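Local coordinates for hemoglobin chain d1 (Lumbricus terrestris, PDB 1X9F), which probably carries oxygen as a globin-family chain of the worm's hemoglobin, and here holds a heme with carbon monoxide bound, at residues Leu12-Ala17 with His113-Arg118; Glu30-Ile35 with Gln64-Gly69; Asp105-His110 with Gln134-Ile139. All blocks are in the same frame, centred on the assembly; numbering follows the deposited sequence.

Contact 1 of 3, residues Leu12-Ala17 with His113-Arg118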
loop_
_atom_site.group_PDB
_atom_site.type_symbol
_atom_site.label_atom_id
_atom_site.label_comp_id
_atom_site.label_asym_id
_atom_site.label_seq_id
_atom_site.Cartn_x
_atom_site.Cartn_y
_atom_site.Cartn_z
ATOM N N LEU D 12 19.857 -3.922 14.177
ATOM C CA LEU D 12 18.457 -4.349 14.186
ATOM C C LEU D 12 17.632 -3.718 13.075
ATOM O O LEU D 12 16.910 -4.414 12.348
ATOM C CB LEU D 12 17.826 -4.015 15.539
ATOM C CG LEU D 12 17.773 -5.095 16.625
ATOM C CD1 LEU D 12 18.904 -6.138 16.532
ATOM C CD2 LEU D 12 17.747 -4.431 17.999
ATOM N N GLN D 13 17.751 -2.398 12.945
ATOM C CA GLN D 13 16.986 -1.643 11.959
ATOM C C GLN D 13 17.431 -1.967 10.544
ATOM O O GLN D 13 16.623 -1.954 9.611
ATOM C CB GLN D 13 17.093 -0.142 12.219
ATOM C CG GLN D 13 16.444 0.287 13.518
ATOM C CD GLN D 13 16.067 1.749 13.534
ATOM O OE1 GLN D 13 16.826 2.606 13.073
ATOM N NE2 GLN D 13 14.891 2.041 14.067
ATOM N N TRP D 14 18.718 -2.253 10.394
ATOM C CA TRP D 14 19.254 -2.660 9.116
ATOM C C TRP D 14 18.650 -3.984 8.689
ATOM O O TRP D 14 18.277 -4.148 7.527
ATOM C CB TRP D 14 20.760 -2.807 9.202
ATOM C CG TRP D 14 21.362 -3.257 7.932
ATOM C CD1 TRP D 14 22.142 -4.353 7.746
ATOM C CD2 TRP D 14 21.236 -2.627 6.651
ATOM N NE1 TRP D 14 22.533 -4.442 6.429
ATOM C CE2 TRP D 14 21.988 -3.395 5.732
ATOM C CE3 TRP D 14 20.572 -1.480 6.182
ATOM C CZ2 TRP D 14 22.087 -3.065 4.373
ATOM C CZ3 TRP D 14 20.670 -1.150 4.829
ATOM C CH2 TRP D 14 21.424 -1.944 3.942
ATOM N N ALA D 15 18.559 -4.921 9.631
ATOM C CA ALA D 15 17.955 -6.220 9.368
ATOM C C ALA D 15 16.562 -6.086 8.747
ATOM O O ALA D 15 16.215 -6.856 7.850
ATOM C CB ALA D 15 17.912 -7.064 10.631
ATOM N N SER D 16 15.771 -5.112 9.203
ATOM C CA SER D 16 14.436 -4.901 8.631
ATOM C C SER D 16 14.491 -4.170 7.307
ATOM O O SER D 16 13.892 -4.620 6.333
ATOM C CB SER D 16 13.520 -4.128 9.586
ATOM O OG SER D 16 13.696 -4.600 10.921
ATOM N N ALA D 17 15.184 -3.036 7.266
ATOM C CA ALA D 17 15.187 -2.214 6.060
ATOM C C ALA D 17 15.854 -2.904 4.861
ATOM O O ALA D 17 15.427 -2.713 3.716
ATOM C CB ALA D 17 15.826 -0.874 6.334
ATOM N N HIS D 113 17.829 8.867 4.035
ATOM C CA HIS D 113 16.526 9.267 3.520
ATOM C C HIS D 113 15.685 8.056 3.097
ATOM O O HIS D 113 14.510 7.955 3.467
ATOM C CB HIS D 113 16.723 10.237 2.356
ATOM C CG HIS D 113 15.458 10.875 1.878
ATOM N ND1 HIS D 113 14.534 10.204 1.107
ATOM C CD2 HIS D 113 14.969 12.126 2.051
ATOM C CE1 HIS D 113 13.526 11.011 0.833
ATOM N NE2 HIS D 113 13.764 12.182 1.395
ATOM N N VAL D 114 16.285 7.141 2.334
ATOM C CA VAL D 114 15.593 5.912 1.941
ATOM C C VAL D 114 15.316 5.023 3.158
ATOM O O VAL D 114 14.249 4.410 3.243
ATOM C CB VAL D 114 16.313 5.118 0.799
ATOM C CG1 VAL D 114 16.564 6.017 -0.419
ATOM C CG2 VAL D 114 17.616 4.484 1.267
ATOM N N LEU D 115 16.262 4.963 4.096
ATOM C CA LEU D 115 16.062 4.193 5.324
ATOM C C LEU D 115 14.882 4.750 6.114
ATOM O O LEU D 115 14.047 3.990 6.620
ATOM C CB LEU D 115 17.328 4.168 6.182
ATOM C CG LEU D 115 18.408 3.160 5.775
ATOM C CD1 LEU D 115 19.691 3.466 6.504
ATOM C CD2 LEU D 115 17.979 1.728 6.044
ATOM N N GLY D 116 14.815 6.079 6.188
ATOM C CA GLY D 116 13.702 6.794 6.809
ATOM C C GLY D 116 12.343 6.379 6.274
ATOM O O GLY D 116 11.407 6.177 7.048
ATOM N N ASP D 117 12.233 6.246 4.953
ATOM C CA ASP D 117 10.989 5.802 4.328
ATOM C C ASP D 117 10.617 4.401 4.759
ATOM O O ASP D 117 9.458 4.129 5.059
ATOM C CB ASP D 117 11.101 5.826 2.805
ATOM C CG ASP D 117 11.182 7.225 2.251
ATOM O OD1 ASP D 117 10.433 8.102 2.728
ATOM O OD2 ASP D 117 11.961 7.542 1.329
ATOM N N ARG D 118 11.599 3.509 4.775
ATOM C CA ARG D 118 11.354 2.119 5.122
ATOM C C ARG D 118 10.993 1.952 6.587
ATOM O O ARG D 118 10.056 1.222 6.921
ATOM C CB ARG D 118 12.582 1.274 4.812
ATOM C CG ARG D 118 12.831 1.068 3.330
ATOM C CD ARG D 118 12.006 -0.069 2.740
ATOM N NE ARG D 118 12.248 -0.272 1.309
ATOM C CZ ARG D 118 12.298 0.694 0.394
ATOM N NH1 ARG D 118 12.105 1.968 0.723
ATOM N NH2 ARG D 118 12.527 0.380 -0.873
#
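Leu115 points its CD2 methyl into the corner between Ala17 and the indole of Trp14, and these three side chains carry most of the contact. The methyl lies 3.4 Å from Ala17 CB. It also meets the CE3-CZ3 edge of the six-membered ring, 4.1 Å from Trp14 CZ3, and stays near the ring plane, so the indole offers its rim to the leucine while the two side chains cross at about a right angle. Trp14 sets out away from helix 101-119. Its CG is anti to the backbone N (chi1 178°), and the long ring system swings back far enough for its benzo edge to reach the leucine.

A small residue suits position 17, because there the backbones come closest, with Ala17 CA and Arg118 CA 5.9 Å apart. The methyl of Ala17 also touches the aliphatic root of Arg118, CB to CB at 4.2 Å. Beyond that root the arginine bends at chi2 and carries its guanidinium to a salt bridge with Glu30. The segment axes pass 10.4 Å apart at 79°, nearly perpendicular, which confines the touching to a small patch.

This is the crossing of the first helix of the globin fold, 4-18, over the C-terminal end of helix 101-119. Phe18 stacks on Trp14, while Phe27 and Trp128 pack against Leu115. No hydrogen bond spans the two segments. The crossing therefore rests on dispersion and the exclusion of water, with the indole N-H and the guanidinium paired outside the two segments, to Asp71 and Glu30.

Contact 2 of 3, residues Glu30-Ile35 with Gln64-Gly69; sequences ELWRDI and QRVLSG. With CMO (carbon monoxide), chain U; HEM (protoporphyrin IX containing Fe), chain T.
The distal side of the heme pocket, where carbon monoxide sits, is walled here by Trp32 of helix 21-38 and Val66 of helix 57-75. Trp32 CZ2 and Val66 CG1 are 4.2 Å apart, the methyl lying at the edge of the indole near its plane. With CG anti to the carbonyl carbon (chi1 -74°), Trp32 brings its benzo corner up to the bound gas, CZ2 and CH2 being its atoms nearest the oxygen, at an oblique approach. One face of the same indole is covered by Ile35 CD1.

The branch at CB suits Val66 to its place: CG1, anti to the backbone N, meets both the indole edge and the porphyrin, 3.9 Å from heme C1B, while CG2 faces the ligand site. Farther from the iron, Leu31 CD2 meets Leu67 CD1 end to end at 4.3 Å, continuing the apolar seam between the helices. Arg65 runs along the heme margin: its CD is 3.7 Å from heme propionate O1A, while its NH1 is hydrogen-bonded to a side chain of another protein chain. Arg65 O lies 3.4 Å from heme CMA, and Gly69 CA 4.4 Å from it, with no side chain between.

Across the helices nothing but hydrocarbon meets. His62, through NE2, supplies a hydrogen bond to the carbon monoxide, so the pocket is an apolar cage with a polar contact to its ligand, a setting consistent with reversible binding of a diatomic gas.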
loop_
_atom_site.group_PDB
_atom_site.type_symbol
_atom_site.label_atom_id
_atom_site.label_comp_id
_atom_site.label_asym_id
_atom_site.label_seq_id
_atom_site.Cartn_x
_atom_site.Cartn_y
_atom_site.Cartn_z
ATOM N N GLU D 30 16.332 2.036 -5.701
ATOM C CA GLU D 30 15.727 3.263 -5.204
ATOM C C GLU D 30 16.798 4.196 -4.663
ATOM O O GLU D 30 16.769 5.404 -4.916
ATOM C CB GLU D 30 14.707 2.956 -4.115
ATOM C CG GLU D 30 13.888 4.168 -3.695
ATOM C CD GLU D 30 12.883 3.846 -2.609
ATOM O OE1 GLU D 30 12.471 2.669 -2.491
ATOM O OE2 GLU D 30 12.494 4.774 -1.866
ATOM N N LEU D 31 17.740 3.615 -3.923
ATOM C CA LEU D 31 18.873 4.347 -3.386
ATOM C C LEU D 31 19.691 5.009 -4.486
ATOM O O LEU D 31 19.858 6.227 -4.457
ATOM C CB LEU D 31 19.755 3.440 -2.512
ATOM C CG LEU D 31 21.111 3.968 -2.013
ATOM C CD1 LEU D 31 20.944 5.210 -1.154
ATOM C CD2 LEU D 31 21.851 2.887 -1.237
ATOM N N TRP D 32 20.189 4.231 -5.450
ATOM C CA TRP D 32 21.036 4.801 -6.509
ATOM C C TRP D 32 20.323 5.757 -7.430
ATOM O O TRP D 32 20.935 6.691 -7.944
ATOM C CB TRP D 32 21.753 3.720 -7.314
ATOM C CG TRP D 32 22.818 3.163 -6.507
ATOM C CD1 TRP D 32 22.814 1.959 -5.885
ATOM C CD2 TRP D 32 24.034 3.808 -6.139
ATOM N NE1 TRP D 32 23.972 1.797 -5.162
ATOM C CE2 TRP D 32 24.739 2.922 -5.304
ATOM C CE3 TRP D 32 24.613 5.051 -6.442
ATOM C CZ2 TRP D 32 25.981 3.232 -4.772
ATOM C CZ3 TRP D 32 25.854 5.359 -5.910
ATOM C CH2 TRP D 32 26.526 4.451 -5.089
ATOM N N ARG D 33 19.033 5.532 -7.643
ATOM C CA ARG D 33 18.280 6.437 -8.485
ATOM C C ARG D 33 18.196 7.815 -7.846
ATOM O O ARG D 33 18.387 8.824 -8.524
ATOM C CB ARG D 33 16.887 5.915 -8.771
ATOM C CG ARG D 33 16.243 6.699 -9.884
ATOM C CD ARG D 33 14.869 6.250 -10.226
ATOM N NE ARG D 33 13.951 6.449 -9.112
ATOM C CZ ARG D 33 12.657 6.176 -9.166
ATOM N NH1 ARG D 33 12.117 5.693 -10.280
ATOM N NH2 ARG D 33 11.891 6.389 -8.103
ATOM N N ASP D 34 17.920 7.841 -6.542
ATOM C CA ASP D 34 17.894 9.076 -5.762
ATOM C C ASP D 34 19.226 9.807 -5.846
ATOM O O ASP D 34 19.268 10.997 -6.163
ATOM C CB ASP D 34 17.569 8.777 -4.296
ATOM C CG ASP D 34 16.078 8.610 -4.034
ATOM O OD1 ASP D 34 15.280 8.525 -4.997
ATOM O OD2 ASP D 34 15.610 8.548 -2.876
ATOM N N ILE D 35 20.305 9.079 -5.559
ATOM C CA ILE D 35 21.663 9.610 -5.587
ATOM C C ILE D 35 21.998 10.212 -6.952
ATOM O O ILE D 35 22.331 11.398 -7.048
ATOM C CB ILE D 35 22.673 8.501 -5.199
ATOM C CG1 ILE D 35 22.562 8.182 -3.704
ATOM C CG2 ILE D 35 24.100 8.903 -5.560
ATOM C CD1 ILE D 35 23.435 7.026 -3.233
ATOM N N GLN D 64 23.822 -4.543 -5.676
ATOM C CA GLN D 64 23.781 -5.626 -4.702
ATOM C C GLN D 64 25.117 -5.820 -4.004
ATOM O O GLN D 64 25.154 -6.077 -2.798
ATOM C CB GLN D 64 23.325 -6.927 -5.368
ATOM C CG GLN D 64 21.864 -6.915 -5.746
ATOM C CD GLN D 64 20.996 -6.445 -4.604
ATOM O OE1 GLN D 64 20.619 -5.274 -4.543
ATOM N NE2 GLN D 64 20.689 -7.351 -3.682
ATOM N N ARG D 65 26.207 -5.685 -4.758
ATOM C CA ARG D 65 27.555 -5.756 -4.186
ATOM C C ARG D 65 27.775 -4.658 -3.154
ATOM O O ARG D 65 28.433 -4.890 -2.135
ATOM C CB ARG D 65 28.637 -5.697 -5.272
ATOM C CG ARG D 65 28.791 -6.996 -6.046
ATOM C CD ARG D 65 30.074 -7.106 -6.857
ATOM N NE ARG D 65 30.112 -6.177 -7.989
ATOM C CZ ARG D 65 29.530 -6.384 -9.169
ATOM N NH1 ARG D 65 28.834 -7.494 -9.405
ATOM N NH2 ARG D 65 29.637 -5.466 -10.119
ATOM N N VAL D 66 27.214 -3.476 -3.405
ATOM C CA VAL D 66 27.330 -2.351 -2.476
ATOM C C VAL D 66 26.571 -2.598 -1.187
ATOM O O VAL D 66 27.123 -2.419 -0.106
ATOM C CB VAL D 66 26.781 -1.067 -3.093
ATOM C CG1 VAL D 66 26.855 0.094 -2.085
ATOM C CG2 VAL D 66 27.527 -0.756 -4.362
ATOM N N LEU D 67 25.305 -2.989 -1.303
ATOM C CA LEU D 67 24.490 -3.252 -0.127
ATOM C C LEU D 67 25.073 -4.391 0.705
ATOM O O LEU D 67 25.050 -4.335 1.941
ATOM C CB LEU D 67 23.042 -3.562 -0.522
ATOM C CG LEU D 67 22.084 -2.424 -0.909
ATOM C CD1 LEU D 67 22.149 -1.250 0.068
ATOM C CD2 LEU D 67 22.343 -1.928 -2.323
ATOM N N SER D 68 25.597 -5.413 0.029
ATOM C CA SER D 68 26.227 -6.535 0.730
ATOM C C SER D 68 27.462 -6.037 1.475
ATOM O O SER D 68 27.777 -6.519 2.563
ATOM C CB SER D 68 26.591 -7.665 -0.243
ATOM O OG SER D 68 27.264 -8.730 0.442
ATOM N N GLY D 69 28.147 -5.061 0.880
ATOM C CA GLY D 69 29.310 -4.421 1.497
ATOM C C GLY D 69 28.930 -3.635 2.738
ATOM O O GLY D 69 29.571 -3.758 3.787
HETATM C C CMO U . 29.219 1.566 -4.592
HETATM O O CMO U . 28.633 2.183 -5.621
HETATM C CHA HEM T . 32.517 -0.679 -6.064
HETATM C CHB HEM T . 31.022 -0.666 -1.432
HETATM C CHC HEM T . 29.939 4.098 -1.742
HETATM C CHD HEM T . 31.805 4.131 -6.293
HETATM C C1A HEM T . 32.097 -1.119 -4.739
HETATM C C2A HEM T . 32.200 -2.458 -4.415
HETATM C C3A HEM T . 31.756 -2.532 -3.024
HETATM C C4A HEM T . 31.460 -1.110 -2.752
HETATM C CMA HEM T . 31.645 -3.742 -2.129
HETATM C CAA HEM T . 32.615 -3.579 -5.325
HETATM C CBA HEM T . 34.038 -4.054 -5.124
HETATM C CGA HEM T . 34.161 -5.242 -6.055
HETATM O O1A HEM T . 33.551 -6.304 -5.789
HETATM O O2A HEM T . 34.871 -5.109 -7.073
HETATM C C1B HEM T . 30.601 0.691 -1.096
HETATM C C2B HEM T . 30.053 0.974 0.143
HETATM C C3B HEM T . 29.760 2.290 -0.013
HETATM C C4B HEM T . 30.138 2.733 -1.250
HETATM C CMB HEM T . 29.828 0.082 1.350
HETATM C CAB HEM T . 29.237 2.975 0.990
HETATM C CBB HEM T . 28.881 3.616 2.130
HETATM C C1C HEM T . 30.338 4.534 -3.088
HETATM C C2C HEM T . 30.120 5.835 -3.501
HETATM C C3C HEM T . 30.649 5.843 -4.760
HETATM C C4C HEM T . 31.107 4.560 -5.057
HETATM C CMC HEM T . 29.493 6.992 -2.750
HETATM C CAC HEM T . 30.575 7.091 -5.576
HETATM C CBC HEM T . 31.347 7.274 -6.744
HETATM C C1D HEM T . 32.234 2.762 -6.652
HETATM C C2D HEM T . 32.755 2.436 -7.908
HETATM C C3D HEM T . 32.961 1.074 -7.879
HETATM C C4D HEM T . 32.528 0.708 -6.522
HETATM C CMD HEM T . 33.032 3.374 -9.056
HETATM C CAD HEM T . 33.535 0.160 -8.932
HETATM C CBD HEM T . 32.464 -0.340 -9.895
HETATM C CGD HEM T . 33.181 -1.272 -10.845
HETATM O O1D HEM T . 33.628 -2.353 -10.403
HETATM O O2D HEM T . 33.306 -0.916 -12.034
HETATM N NA HEM T . 31.694 -0.256 -3.777
HETATM N NB HEM T . 30.661 1.724 -1.982
HETATM N NC HEM T . 30.963 3.730 -3.996
HETATM N ND HEM T . 32.065 1.736 -5.789
HETATM FE FE HEM T . 31.374 1.748 -3.881
#

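Contact 3 of 3, residues Asp105-His110 with Gln134-Ile139. With HEM (protoporphyrin IX containing Fe), chain T.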
loop_
_atom_site.group_PDB
_atom_site.type_symbol
_atom_site.label_atom_id
_atom_site.label_comp_id
_atom_site.label_asym_id
_atom_site.label_seq_id
_atom_site.Cartn_x
_atom_site.Cartn_y
_atom_site.Cartn_z
ATOM N N ASP D 105 29.429 11.407 1.224
ATOM C CA ASP D 105 28.506 12.226 2.000
ATOM C C ASP D 105 27.120 12.237 1.375
ATOM O O ASP D 105 26.118 12.126 2.084
ATOM C CB ASP D 105 29.031 13.651 2.158
ATOM C CG ASP D 105 30.287 13.711 2.989
ATOM O OD1 ASP D 105 30.864 14.811 3.119
ATOM O OD2 ASP D 105 30.780 12.710 3.555
ATOM N N ILE D 106 27.066 12.374 0.052
ATOM C CA ILE D 106 25.795 12.325 -0.664
ATOM C C ILE D 106 25.183 10.937 -0.505
ATOM O O ILE D 106 23.968 10.802 -0.323
ATOM C CB ILE D 106 25.979 12.682 -2.160
ATOM C CG1 ILE D 106 26.401 14.148 -2.319
ATOM C CG2 ILE D 106 24.686 12.408 -2.958
ATOM C CD1 ILE D 106 27.340 14.403 -3.492
ATOM N N PHE D 107 26.028 9.912 -0.561
ATOM C CA PHE D 107 25.560 8.553 -0.368
ATOM C C PHE D 107 24.844 8.409 0.973
ATOM O O PHE D 107 23.707 7.928 1.028
ATOM C CB PHE D 107 26.719 7.566 -0.445
ATOM C CG PHE D 107 26.314 6.146 -0.198
ATOM C CD1 PHE D 107 26.064 5.289 -1.263
ATOM C CD2 PHE D 107 26.185 5.658 1.100
ATOM C CE1 PHE D 107 25.692 3.967 -1.043
ATOM C CE2 PHE D 107 25.805 4.341 1.332
ATOM C CZ PHE D 107 25.564 3.492 0.258
ATOM N N LEU D 108 25.522 8.823 2.039
ATOM C CA LEU D 108 24.973 8.771 3.379
ATOM C C LEU D 108 23.666 9.544 3.470
ATOM O O LEU D 108 22.708 9.062 4.074
ATOM C CB LEU D 108 25.985 9.329 4.382
ATOM C CG LEU D 108 25.581 9.366 5.863
ATOM C CD1 LEU D 108 25.194 7.987 6.383
ATOM C CD2 LEU D 108 26.714 9.954 6.689
ATOM N N LYS D 109 23.631 10.735 2.868
ATOM C CA LYS D 109 22.424 11.570 2.874
ATOM C C LYS D 109 21.228 10.796 2.329
ATOM O O LYS D 109 20.137 10.829 2.903
ATOM C CB LYS D 109 22.623 12.858 2.055
ATOM C CG LYS D 109 21.524 13.912 2.265
ATOM C CD LYS D 109 20.893 14.377 0.945
ATOM C CE LYS D 109 21.788 15.334 0.161
ATOM N NZ LYS D 109 21.165 15.750 -1.132
ATOM N N HIS D 110 21.448 10.092 1.226
ATOM C CA HIS D 110 20.373 9.366 0.584
ATOM C C HIS D 110 20.089 8.018 1.217
ATOM O O HIS D 110 18.935 7.594 1.252
ATOM C CB HIS D 110 20.647 9.217 -0.897
ATOM C CG HIS D 110 20.398 10.467 -1.674
ATOM N ND1 HIS D 110 21.403 11.351 -2.006
ATOM C CD2 HIS D 110 19.256 10.983 -2.188
ATOM C CE1 HIS D 110 20.891 12.355 -2.694
ATOM N NE2 HIS D 110 19.590 12.156 -2.818
ATOM N N GLN D 134 31.166 6.860 10.604
ATOM C CA GLN D 134 32.440 6.203 10.839
ATOM C C GLN D 134 32.808 5.274 9.680
ATOM O O GLN D 134 33.967 5.240 9.257
ATOM C CB GLN D 134 32.397 5.428 12.159
ATOM C CG GLN D 134 33.577 4.483 12.368
ATOM C CD GLN D 134 33.337 3.454 13.457
ATOM O OE1 GLN D 134 34.292 2.884 13.989
ATOM N NE2 GLN D 134 32.072 3.209 13.794
ATOM N N ILE D 135 31.822 4.531 9.171
ATOM C CA ILE D 135 32.037 3.643 8.025
ATOM C C ILE D 135 32.407 4.458 6.794
ATOM O O ILE D 135 33.413 4.176 6.144
ATOM C CB ILE D 135 30.795 2.757 7.743
ATOM C CG1 ILE D 135 30.546 1.797 8.907
ATOM C CG2 ILE D 135 30.984 1.964 6.443
ATOM C CD1 ILE D 135 29.163 1.151 8.862
ATOM N N ILE D 136 31.600 5.467 6.481
ATOM C CA ILE D 136 31.910 6.363 5.380
ATOM C C ILE D 136 33.322 6.944 5.486
ATOM O O ILE D 136 34.040 6.980 4.487
ATOM C CB ILE D 136 30.829 7.461 5.235
ATOM C CG1 ILE D 136 29.895 7.136 4.071
ATOM C CG2 ILE D 136 31.433 8.826 4.960
ATOM C CD1 ILE D 136 28.861 6.100 4.388
ATOM N N ASP D 137 33.728 7.366 6.686
ATOM C CA ASP D 137 35.054 7.973 6.877
ATOM C C ASP D 137 36.199 7.015 6.581
ATOM O O ASP D 137 37.264 7.443 6.127
ATOM C CB ASP D 137 35.224 8.514 8.308
ATOM C CG ASP D 137 34.363 9.746 8.577
ATOM O OD1 ASP D 137 34.118 10.552 7.646
ATOM O OD2 ASP D 137 33.888 9.998 9.706
ATOM N N GLY D 138 35.988 5.729 6.846
ATOM C CA GLY D 138 37.018 4.719 6.610
ATOM C C GLY D 138 37.248 4.414 5.140
ATOM O O GLY D 138 38.286 3.854 4.770
ATOM N N ILE D 139 36.286 4.776 4.300
ATOM C CA ILE D 139 36.364 4.460 2.878
ATOM C C ILE D 139 36.675 5.715 2.089
ATOM O O ILE D 139 37.400 5.676 1.094
ATOM C CB ILE D 139 35.035 3.842 2.399
ATOM C CG1 ILE D 139 34.678 2.626 3.261
ATOM C CG2 ILE D 139 35.128 3.445 0.924
ATOM C CD1 ILE D 139 33.246 2.134 3.097
HETATM C CHA HEM T . 32.517 -0.679 -6.064
HETATM C CHB HEM T . 31.022 -0.666 -1.432
HETATM C CHC HEM T . 29.939 4.098 -1.742
HETATM C CHD HEM T . 31.805 4.131 -6.293
HETATM C C1A HEM T . 32.097 -1.119 -4.739
HETATM C C2A HEM T . 32.200 -2.458 -4.415
HETATM C C3A HEM T . 31.756 -2.532 -3.024
HETATM C C4A HEM T . 31.460 -1.110 -2.752
HETATM C CMA HEM T . 31.645 -3.742 -2.129
HETATM C CAA HEM T . 32.615 -3.579 -5.325
HETATM C CBA HEM T . 34.038 -4.054 -5.124
HETATM C CGA HEM T . 34.161 -5.242 -6.055
HETATM O O1A HEM T . 33.551 -6.304 -5.789
HETATM O O2A HEM T . 34.871 -5.109 -7.073
HETATM C C1B HEM T . 30.601 0.691 -1.096
HETATM C C2B HEM T . 30.053 0.974 0.143
HETATM C C3B HEM T . 29.760 2.290 -0.013
HETATM C C4B HEM T . 30.138 2.733 -1.250
HETATM C CMB HEM T . 29.828 0.082 1.350
HETATM C CAB HEM T . 29.237 2.975 0.990
HETATM C CBB HEM T . 28.881 3.616 2.130
HETATM C C1C HEM T . 30.338 4.534 -3.088
HETATM C C2C HEM T . 30.120 5.835 -3.501
HETATM C C3C HEM T . 30.649 5.843 -4.760
HETATM C C4C HEM T . 31.107 4.560 -5.057
HETATM C CMC HEM T . 29.493 6.992 -2.750
HETATM C CAC HEM T . 30.575 7.091 -5.576
HETATM C CBC HEM T . 31.347 7.274 -6.744
HETATM C C1D HEM T . 32.234 2.762 -6.652
HETATM C C2D HEM T . 32.755 2.436 -7.908
HETATM C C3D HEM T . 32.961 1.074 -7.879
HETATM C C4D HEM T . 32.528 0.708 -6.522
HETATM C CMD HEM T . 33.032 3.374 -9.056
HETATM C CAD HEM T . 33.535 0.160 -8.932
HETATM C CBD HEM T . 32.464 -0.340 -9.895
HETATM C CGD HEM T . 33.181 -1.272 -10.845
HETATM O O1D HEM T . 33.628 -2.353 -10.403
HETATM O O2D HEM T . 33.306 -0.916 -12.034
HETATM N NA HEM T . 31.694 -0.256 -3.777
HETATM N NB HEM T . 30.661 1.724 -1.982
HETATM N NC HEM T . 30.963 3.730 -3.996
HETATM N ND HEM T . 32.065 1.736 -5.789
HETATM FE FE HEM T . 31.374 1.748 -3.881
#
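Phe107 lays one face of its ring against a vinyl group of the heme, whose CAB stands 3.7 Å above the ring plane, displaced toward the rim. At the same ring, but obliquely, comes Ile136 CD1 from the other helix, 4.3 Å from Phe107 CD2. The ring is put there by a CG anti to the backbone N (chi1 178°), and its CB rests 3.7 Å from the heme methyl CMC. Ile136 CD1 also touches the vinyl, 3.4 Å from heme CBB, so the vinyl end sits in the corner formed by an aromatic ring and an isoleucine methyl. A flat ring can lie against the vinyl, an isoleucine can reach its end with one methyl, and both are apolar like the heme edge.

The other flat group, His110, has Lys109 CD over one face and turns ND1 back to its own helix. There it gives a hydrogen bond of 3.1 Å to Ile106 O, arriving above the carbonyl plane, while His110 N reaches that oxygen from the opposite face.

Ile136 further packs its CD1 on Leu108 CB, and its CG2 lies 4.2 Å from Asp105 OD2 at the exposed margin. That carboxylate forms a salt bridge with Lys140, as does Asp137, so one lysine probably eases the repulsion between two acids.

The segments run nearly antiparallel (157°), as the last two helices of the globin fold, 101-119 and 125-139. Helix 21-38 packs on helix 101-119 through Ile35, against Phe107 and His110, and helix 80-95 covers the side of Ile135 and Ile139, where His94, the axial ligand of the heme iron, touches Ile139.

From the N terminus, helix 4-18 is the first to be claimed, in contact 1, which closes the longest loop by reaching forward to residues 113-118. Within that loop helices 21-38 and 57-75 meet in contact 2, a shorter closure completed before contact 3 begins. Contact 3 starts on helix 101-119 ahead of the second half of contact 1 and ends on helix 125-139, so contacts 1 and 3 cross along the chain and share one helix. Contacts 2 and 3 touch directly, Asp34 CB lying 3.5 Å from His110 CD2, and both border the heme. Together the contacts join five of the six helices.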